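Local coordinates for thymocyte nuclear protein 1 (Leishmania major, PDB 2AR1) that is of unknown function but carries an EVE domain of the PUA clan, consistent with recognition of modified bases in nucleic acids, at residues K133-R136 / E137-K140; Q139-A142 / L143-Q146; Y159-I162 / L163-E167. All coordinates share one frame; numbering follows the deposited sequence.

Interaction 1 (K133-R136 / E137-K140); sequences KSRR and ELQK
L138 packs against R135 so that its CG lies 4.1 Å from R135 CB, the closest approach of the two side chains. The leucine CG stands anti to its own carbonyl carbon (chi1 -57°), which turns the isobutyl group back toward the arginine. R135 then parts company with its neighbour: its chain bends at chi2 and carries the guanidinium back toward the preceding residues. There NH1 donates to S134 O at 2.9 Å, the acceptor lying almost in the guanidinium plane but the donor well above the plane of the carbonyl. The same nitrogen forms a salt bridge with E131 of helix 129-132, so the head group is held by the end of that helix while its aliphatic root packs on L138.

The backbone that sets these directions is a 3-10 turn in the loop between helices 129-132 and 142-145 of the EVE domain. L138 N donates to R135 O at 3.1 Å, and Q139 N reaches R136 O at the same length with a nearly straight N-H...O angle of 166°. Both are i to i+3 bonds, the spacing that defines 3-10 geometry.

Bent at chi2, E137 returns OE1 to the start of the turn, 4.0 Å from R135 CB, and a water takes a hydrogen bond from R136 N while giving one of 2.8 Å to E137 OE1. Water thus links the carboxylate to the first amide of the turn. R136 and Q139 meet more loosely, with NH1 of the arginine 4.4 Å from the glutamine CG, approached obliquely. At the other end of Q139, OE1 accepts from a second water, which also makes a weak bond to K133 O.

Interaction 2 (Q139-A142 / L143-Q146); sequences QKMA and LFTQ
The entry into helix 142-145, a short and weakly bonded helical turn, is built round a Met-aromatic contact between M141 and F144. M141 SD lies 4.8 Å from the centroid of the F144 ring, 42° off the ring normal, an oblique approach. Nearer the backbone, M141 CB touches F144 CE2 at 4.0 Å. With CG tucked beside the backbone N (chi1 -57°), F144 turns its ring back along the chain, beside M141. The edge of the same ring meets Q139 O near its plane, while L143 CB lies above one face, displaced toward the rim.

M141 O is the polar centre of the turn. It accepts F144 N at 3.1 Å and also receives a short bond of 2.6 Å from a water. That water donates to Q139 O as well, and so bridges two carbonyls of the incoming loop; its link to T145 OG1 is weak. Two donors therefore grip one carbonyl oxygen, one from the protein and one from solvent. One residue on, A142 O takes Q146 N at 2.9 Å, and the aliphatic part of Q146 follows, with CG 3.6 Å from that oxygen.

Beyond the turn, L143 packs on L129 and L132 of helix 129-132 and on L23 of strand 21-26, while M141 rests on I162 of helix 156-169. An i to i+3 bond at M141 followed by an i to i+4 bond at A142 makes this a short, irregular helical turn, which joins the two neighbouring helices to the sheet of the EVE domain.

Interaction 3 (Y159-I162 / L163-E167); sequences YAYI and LRMNE
Y161 meets two side chains of the next helical turn, R164 over one ring face and M165 at the edge. All belong to helix 156-169, the last helix of the chain, so these are i to i+3 and i to i+4 contacts. R164 CG leaves roughly opposite the backbone N (chi1 153°) and the chain runs out extended, with CD over the ring in a CH-pi contact, 4.0 Å from the centroid. Ring and guanidinium are tilted 35° apart, and Y161 OH lies over the centre of the guanidinium face. M165 makes a Met-aromatic contact at the ring edge: SD is 3.6 Å from Y161 CD1 and 78° off the ring normal.

Elsewhere round the helix, Y159 offers a ring face to L163. CD1 of the leucine sits over its centre at 3.7 Å from the centroid, only 13° from the normal, while CD2 reaches the rim at CE2.

Backbone bonds of the alpha-helical i to i+4 kind fix these spacings, among them M165 N to Y161 O at 2.8 Å. Farther out, R164 NE forms a salt bridge with E168, which holds the far end of the arginine, and Y159 meets the ring of Y21. I162 faces the sheet, against L66 and W123. M165 CG also passes close to the helix backbone, 3.3 Å from Y161 O.

Following the chain, interaction 1 turns the loop that leaves helix 129-132, and interaction 2 takes over directly, leading into helix 142-145. Interaction 3 comes later, in helix 156-169, after strand 151-154. All three are local contacts; 1 and 2 overlap at Q139 and K140, 3 follows in series, and none crosses or nests. Their side chains nevertheless meet in space: K133 CG touches F144 CE1 at 3.3 Å between interactions 1 and 2, E137 and R135 lie against Y161 between 1 and 3, and M141 CE reaches I162 CD1 at 3.5 Å between 2 and 3. The loop thus packs against helix 156-169.

Interaction 1 (K133-R136 / E137-K140)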
loop_
_atom_site.group_PDB
_atom_site.type_symbol
_atom_site.label_atom_id
_atom_site.label_comp_id
_atom_site.label_asym_id
_atom_site.label_seq_id
_atom_site.Cartn_x
_atom_site.Cartn_y
_atom_site.Cartn_z
ATOM N N LYS A 133 1.856 -7.048 -15.672
ATOM C CA LYS A 133 2.316 -6.368 -16.921
ATOM C C LYS A 133 1.869 -7.058 -18.246
ATOM O O LYS A 133 2.250 -6.646 -19.349
ATOM C CB LYS A 133 3.863 -6.211 -16.935
ATOM C CG LYS A 133 4.351 -5.153 -15.960
ATOM C CD LYS A 133 5.761 -4.705 -16.267
ATOM C CE LYS A 133 6.347 -3.759 -15.245
ATOM N NZ LYS A 133 7.732 -3.321 -15.450
ATOM N N SER A 134 1.105 -8.138 -18.108
ATOM C CA SER A 134 0.661 -8.959 -19.223
ATOM C C SER A 134 -0.884 -8.952 -19.306
ATOM O O SER A 134 -1.510 -9.911 -19.764
ATOM C CB SER A 134 1.187 -10.410 -19.012
ATOM O OG SER A 134 2.582 -10.429 -18.963
ATOM N N ARG A 135 -1.516 -7.845 -18.908
ATOM C CA ARG A 135 -2.965 -7.722 -19.067
ATOM C C ARG A 135 -3.242 -6.348 -19.639
ATOM O O ARG A 135 -2.790 -5.338 -19.123
ATOM C CB ARG A 135 -3.723 -7.894 -17.765
ATOM C CG ARG A 135 -3.473 -9.273 -17.106
ATOM C CD ARG A 135 -4.121 -10.340 -17.952
ATOM N NE ARG A 135 -4.022 -11.619 -17.251
ATOM C CZ ARG A 135 -2.918 -12.355 -17.182
ATOM N NH1 ARG A 135 -1.798 -12.023 -17.791
ATOM N NH2 ARG A 135 -2.954 -13.480 -16.432
ATOM N N ARG A 136 -4.034 -6.297 -20.672
ATOM C CA ARG A 136 -4.358 -4.985 -21.309
ATOM C C ARG A 136 -5.053 -4.044 -20.310
ATOM O O ARG A 136 -4.817 -2.804 -20.331
ATOM C CB ARG A 136 -5.345 -5.217 -22.438
ATOM C CG ARG A 136 -5.821 -3.930 -23.164
ATOM C CD ARG A 136 -4.643 -3.148 -23.548
ATOM N NE ARG A 136 -4.997 -2.051 -24.435
ATOM C CZ ARG A 136 -4.120 -1.431 -25.227
ATOM N NH1 ARG A 136 -2.833 -1.800 -25.248
ATOM N NH2 ARG A 136 -4.532 -0.441 -25.990
ATOM N N GLU A 137 -5.889 -4.618 -19.441
ATOM C CA GLU A 137 -6.732 -3.903 -18.489
ATOM C C GLU A 137 -5.901 -3.156 -17.466
ATOM O O GLU A 137 -6.379 -2.233 -16.848
ATOM C CB GLU A 137 -7.666 -4.895 -17.844
ATOM C CG GLU A 137 -8.693 -5.372 -18.846
ATOM C CD GLU A 137 -8.348 -6.624 -19.617
ATOM O OE1 GLU A 137 -7.157 -6.997 -19.668
ATOM O OE2 GLU A 137 -9.295 -7.159 -20.247
ATOM N N LEU A 138 -4.621 -3.546 -17.351
ATOM C CA LEU A 138 -3.775 -2.967 -16.324
ATOM C C LEU A 138 -2.716 -2.045 -16.927
ATOM O O LEU A 138 -1.891 -1.539 -16.173
ATOM C CB LEU A 138 -3.133 -4.077 -15.503
ATOM C CG LEU A 138 -4.093 -5.061 -14.839
ATOM C CD1 LEU A 138 -3.223 -6.088 -14.068
ATOM C CD2 LEU A 138 -5.071 -4.327 -14.063
ATOM N N GLN A 139 -2.698 -1.843 -18.263
ATOM C CA GLN A 139 -1.661 -1.094 -18.997
ATOM C C GLN A 139 -1.366 0.290 -18.431
ATOM O O GLN A 139 -0.240 0.778 -18.540
ATOM C CB GLN A 139 -2.048 -0.990 -20.507
ATOM C CG GLN A 139 -0.893 -0.747 -21.432
ATOM C CD GLN A 139 0.070 -1.921 -21.499
ATOM O OE1 GLN A 139 0.178 -2.704 -20.578
ATOM N NE2 GLN A 139 0.771 -2.018 -22.585
ATOM N N LYS A 140 -2.372 0.939 -17.858
ATOM C CA LYS A 140 -2.252 2.345 -17.340
ATOM C C LYS A 140 -1.980 2.441 -15.845
ATOM O O LYS A 140 -2.118 3.519 -15.283
ATOM C CB LYS A 140 -3.516 3.260 -17.641
ATOM C CG LYS A 140 -4.210 3.123 -19.015
ATOM C CD LYS A 140 -5.631 3.797 -19.026
ATOM C CE LYS A 140 -5.553 5.294 -18.930
ATOM N NZ LYS A 140 -6.922 5.957 -18.846
HETATM O O HOH W 1 0.961 -5.212 -22.199
HETATM O O HOH W 2 -5.596 -8.608 -21.338
#

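Interaction 2 (Q139-A142 / L143-Q146)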
loop_
_atom_site.group_PDB
_atom_site.type_symbol
_atom_site.label_atom_id
_atom_site.label_comp_id
_atom_site.label_asym_id
_atom_site.label_seq_id
_atom_site.Cartn_x
_atom_site.Cartn_y
_atom_site.Cartn_z
ATOM N N GLN A 139 -2.698 -1.843 -18.263
ATOM C CA GLN A 139 -1.661 -1.094 -18.997
ATOM C C GLN A 139 -1.366 0.290 -18.431
ATOM O O GLN A 139 -0.240 0.778 -18.540
ATOM C CB GLN A 139 -2.048 -0.990 -20.507
ATOM C CG GLN A 139 -0.893 -0.747 -21.432
ATOM C CD GLN A 139 0.070 -1.921 -21.499
ATOM O OE1 GLN A 139 0.178 -2.704 -20.578
ATOM N NE2 GLN A 139 0.771 -2.018 -22.585
ATOM N N LYS A 140 -2.372 0.939 -17.858
ATOM C CA LYS A 140 -2.252 2.345 -17.340
ATOM C C LYS A 140 -1.980 2.441 -15.845
ATOM O O LYS A 140 -2.118 3.519 -15.283
ATOM C CB LYS A 140 -3.516 3.260 -17.641
ATOM C CG LYS A 140 -4.210 3.123 -19.015
ATOM C CD LYS A 140 -5.631 3.797 -19.026
ATOM C CE LYS A 140 -5.553 5.294 -18.930
ATOM N NZ LYS A 140 -6.922 5.957 -18.846
ATOM N N MET A 141 -1.778 1.331 -15.137
ATOM C CA MET A 141 -1.430 1.429 -13.699
ATOM C C MET A 141 -0.170 2.304 -13.496
ATOM O O MET A 141 0.835 2.270 -14.197
ATOM C CB MET A 141 -1.207 0.036 -12.987
ATOM C CG MET A 141 -2.324 -0.952 -13.047
ATOM S SD MET A 141 -1.848 -2.449 -12.103
ATOM C CE MET A 141 -2.188 -1.895 -10.443
ATOM N N ALA A 142 -0.318 3.099 -12.433
ATOM C CA ALA A 142 0.757 3.897 -11.888
ATOM C C ALA A 142 1.925 3.074 -11.502
ATOM O O ALA A 142 3.045 3.559 -11.502
ATOM C CB ALA A 142 0.222 4.592 -10.621
ATOM N N LEU A 143 1.637 1.847 -11.089
ATOM C CA LEU A 143 2.678 0.896 -10.762
ATOM C C LEU A 143 3.785 0.846 -11.793
ATOM O O LEU A 143 4.954 0.787 -11.472
ATOM C CB LEU A 143 2.041 -0.496 -10.592
ATOM C CG LEU A 143 2.951 -1.584 -10.061
ATOM C CD1 LEU A 143 3.482 -1.230 -8.696
ATOM C CD2 LEU A 143 2.162 -2.849 -10.060
ATOM N N PHE A 144 3.420 0.968 -13.050
ATOM C CA PHE A 144 4.361 0.789 -14.131
ATOM C C PHE A 144 5.106 2.093 -14.438
ATOM O O PHE A 144 6.280 2.045 -14.768
ATOM C CB PHE A 144 3.619 0.231 -15.337
ATOM C CG PHE A 144 2.906 -1.052 -15.039
ATOM C CD1 PHE A 144 3.480 -2.002 -14.208
ATOM C CD2 PHE A 144 1.628 -1.294 -15.528
ATOM C CE1 PHE A 144 2.803 -3.140 -13.920
ATOM C CE2 PHE A 144 0.976 -2.423 -15.252
ATOM C CZ PHE A 144 1.544 -3.332 -14.419
ATOM N N THR A 145 4.406 3.226 -14.289
ATOM C CA THR A 145 4.916 4.601 -14.547
ATOM C C THR A 145 5.925 5.068 -13.482
ATOM O O THR A 145 7.047 5.460 -13.781
ATOM C CB THR A 145 3.722 5.621 -14.424
ATOM O OG1 THR A 145 2.580 5.188 -15.174
ATOM C CG2 THR A 145 4.094 7.022 -14.867
ATOM N N GLN A 146 5.484 5.034 -12.238
ATOM C CA GLN A 146 6.002 5.855 -11.149
ATOM C C GLN A 146 6.701 5.012 -10.086
ATOM O O GLN A 146 6.059 4.446 -9.223
ATOM C CB GLN A 146 4.835 6.585 -10.457
ATOM C CG GLN A 146 3.741 7.087 -11.379
ATOM C CD GLN A 146 3.408 8.530 -11.124
ATOM O OE1 GLN A 146 4.289 9.387 -11.194
ATOM N NE2 GLN A 146 2.134 8.817 -10.840
HETATM O O HOH W 3 1.079 2.469 -16.732
#

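Interaction 3 (Y159-I162 / L163-E167)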
loop_
_atom_site.group_PDB
_atom_site.type_symbol
_atom_site.label_atom_id
_atom_site.label_comp_id
_atom_site.label_asym_id
_atom_site.label_seq_id
_atom_site.Cartn_x
_atom_site.Cartn_y
_atom_site.Cartn_z
ATOM N N TYR A 159 -8.433 -2.546 -9.993
ATOM C CA TYR A 159 -8.763 -3.286 -8.750
ATOM C C TYR A 159 -9.536 -4.519 -9.137
ATOM O O TYR A 159 -9.144 -5.627 -8.773
ATOM C CB TYR A 159 -9.501 -2.429 -7.788
ATOM C CG TYR A 159 -9.732 -3.114 -6.502
ATOM C CD1 TYR A 159 -8.686 -3.234 -5.566
ATOM C CD2 TYR A 159 -10.965 -3.578 -6.193
ATOM C CE1 TYR A 159 -8.909 -3.800 -4.310
ATOM C CE2 TYR A 159 -11.227 -4.172 -4.933
ATOM C CZ TYR A 159 -10.202 -4.260 -3.995
ATOM O OH TYR A 159 -10.611 -4.883 -2.807
ATOM N N ALA A 160 -10.617 -4.355 -9.882
ATOM C CA ALA A 160 -11.539 -5.465 -10.270
ATOM C C ALA A 160 -10.726 -6.559 -11.007
ATOM O O ALA A 160 -10.880 -7.750 -10.732
ATOM C CB ALA A 160 -12.537 -4.923 -11.217
ATOM N N TYR A 161 -9.923 -6.133 -11.982
ATOM C CA TYR A 161 -9.172 -7.081 -12.839
ATOM C C TYR A 161 -8.167 -7.914 -12.026
ATOM O O TYR A 161 -8.040 -9.183 -12.155
ATOM C CB TYR A 161 -8.589 -6.309 -14.010
ATOM C CG TYR A 161 -8.317 -7.321 -15.111
ATOM C CD1 TYR A 161 -7.136 -8.103 -15.142
ATOM C CD2 TYR A 161 -9.315 -7.604 -16.076
ATOM C CE1 TYR A 161 -6.922 -9.009 -16.122
ATOM C CE2 TYR A 161 -9.120 -8.517 -17.082
ATOM C CZ TYR A 161 -7.927 -9.274 -17.118
ATOM O OH TYR A 161 -7.625 -10.302 -18.042
ATOM N N ILE A 162 -7.520 -7.235 -11.082
ATOM C CA ILE A 162 -6.516 -7.855 -10.202
ATOM C C ILE A 162 -7.142 -8.896 -9.288
ATOM O O ILE A 162 -6.590 -9.977 -9.190
ATOM C CB ILE A 162 -5.641 -6.798 -9.487
ATOM C CG1 ILE A 162 -4.834 -6.073 -10.527
ATOM C CG2 ILE A 162 -4.858 -7.337 -8.323
ATOM C CD1 ILE A 162 -4.003 -4.806 -10.052
ATOM N N LEU A 163 -8.281 -8.616 -8.715
ATOM C CA LEU A 163 -9.003 -9.552 -7.867
ATOM C C LEU A 163 -9.441 -10.728 -8.727
ATOM O O LEU A 163 -9.339 -11.879 -8.297
ATOM C CB LEU A 163 -10.139 -8.876 -7.112
ATOM C CG LEU A 163 -9.640 -8.261 -5.774
ATOM C CD1 LEU A 163 -8.718 -7.141 -5.844
ATOM C CD2 LEU A 163 -10.848 -7.824 -5.026
ATOM N N ARG A 164 -9.867 -10.499 -9.958
ATOM C CA ARG A 164 -10.221 -11.560 -10.912
ATOM C C ARG A 164 -9.033 -12.466 -11.169
ATOM O O ARG A 164 -9.132 -13.666 -11.264
ATOM C CB ARG A 164 -10.769 -10.948 -12.203
ATOM C CG ARG A 164 -10.580 -11.789 -13.408
ATOM C CD ARG A 164 -10.705 -11.070 -14.763
ATOM N NE ARG A 164 -10.482 -12.044 -15.833
ATOM C CZ ARG A 164 -10.891 -11.950 -17.095
ATOM N NH1 ARG A 164 -11.587 -10.920 -17.486
ATOM N NH2 ARG A 164 -10.657 -12.963 -17.944
ATOM N N MET A 165 -7.891 -11.860 -11.405
ATOM C CA MET A 165 -6.650 -12.627 -11.593
ATOM C C MET A 165 -6.274 -13.553 -10.412
ATOM O O MET A 165 -5.786 -14.684 -10.604
ATOM C CB MET A 165 -5.497 -11.699 -11.893
ATOM C CG MET A 165 -5.611 -11.060 -13.244
ATOM S SD MET A 165 -4.374 -9.718 -13.466
ATOM C CE MET A 165 -2.963 -10.575 -13.609
ATOM N N ASN A 166 -6.471 -13.047 -9.192
ATOM C CA ASN A 166 -6.229 -13.899 -8.024
ATOM C C ASN A 166 -7.145 -15.119 -8.054
ATOM O O ASN A 166 -6.713 -16.256 -7.744
ATOM C CB ASN A 166 -6.378 -13.153 -6.705
ATOM C CG ASN A 166 -6.234 -14.084 -5.509
ATOM O OD1 ASN A 166 -5.209 -14.766 -5.372
ATOM N ND2 ASN A 166 -7.233 -14.115 -4.642
ATOM N N GLU A 167 -8.406 -14.909 -8.410
ATOM C CA GLU A 167 -9.363 -16.007 -8.480
ATOM C C GLU A 167 -8.974 -16.990 -9.543
ATOM O O GLU A 167 -9.050 -18.162 -9.299
ATOM C CB GLU A 167 -10.788 -15.515 -8.729
ATOM C CG GLU A 167 -11.202 -14.441 -7.825
ATOM C CD GLU A 167 -12.679 -14.153 -7.963
ATOM O OE1 GLU A 167 -13.118 -13.769 -9.078
ATOM O OE2 GLU A 167 -13.393 -14.320 -6.968
#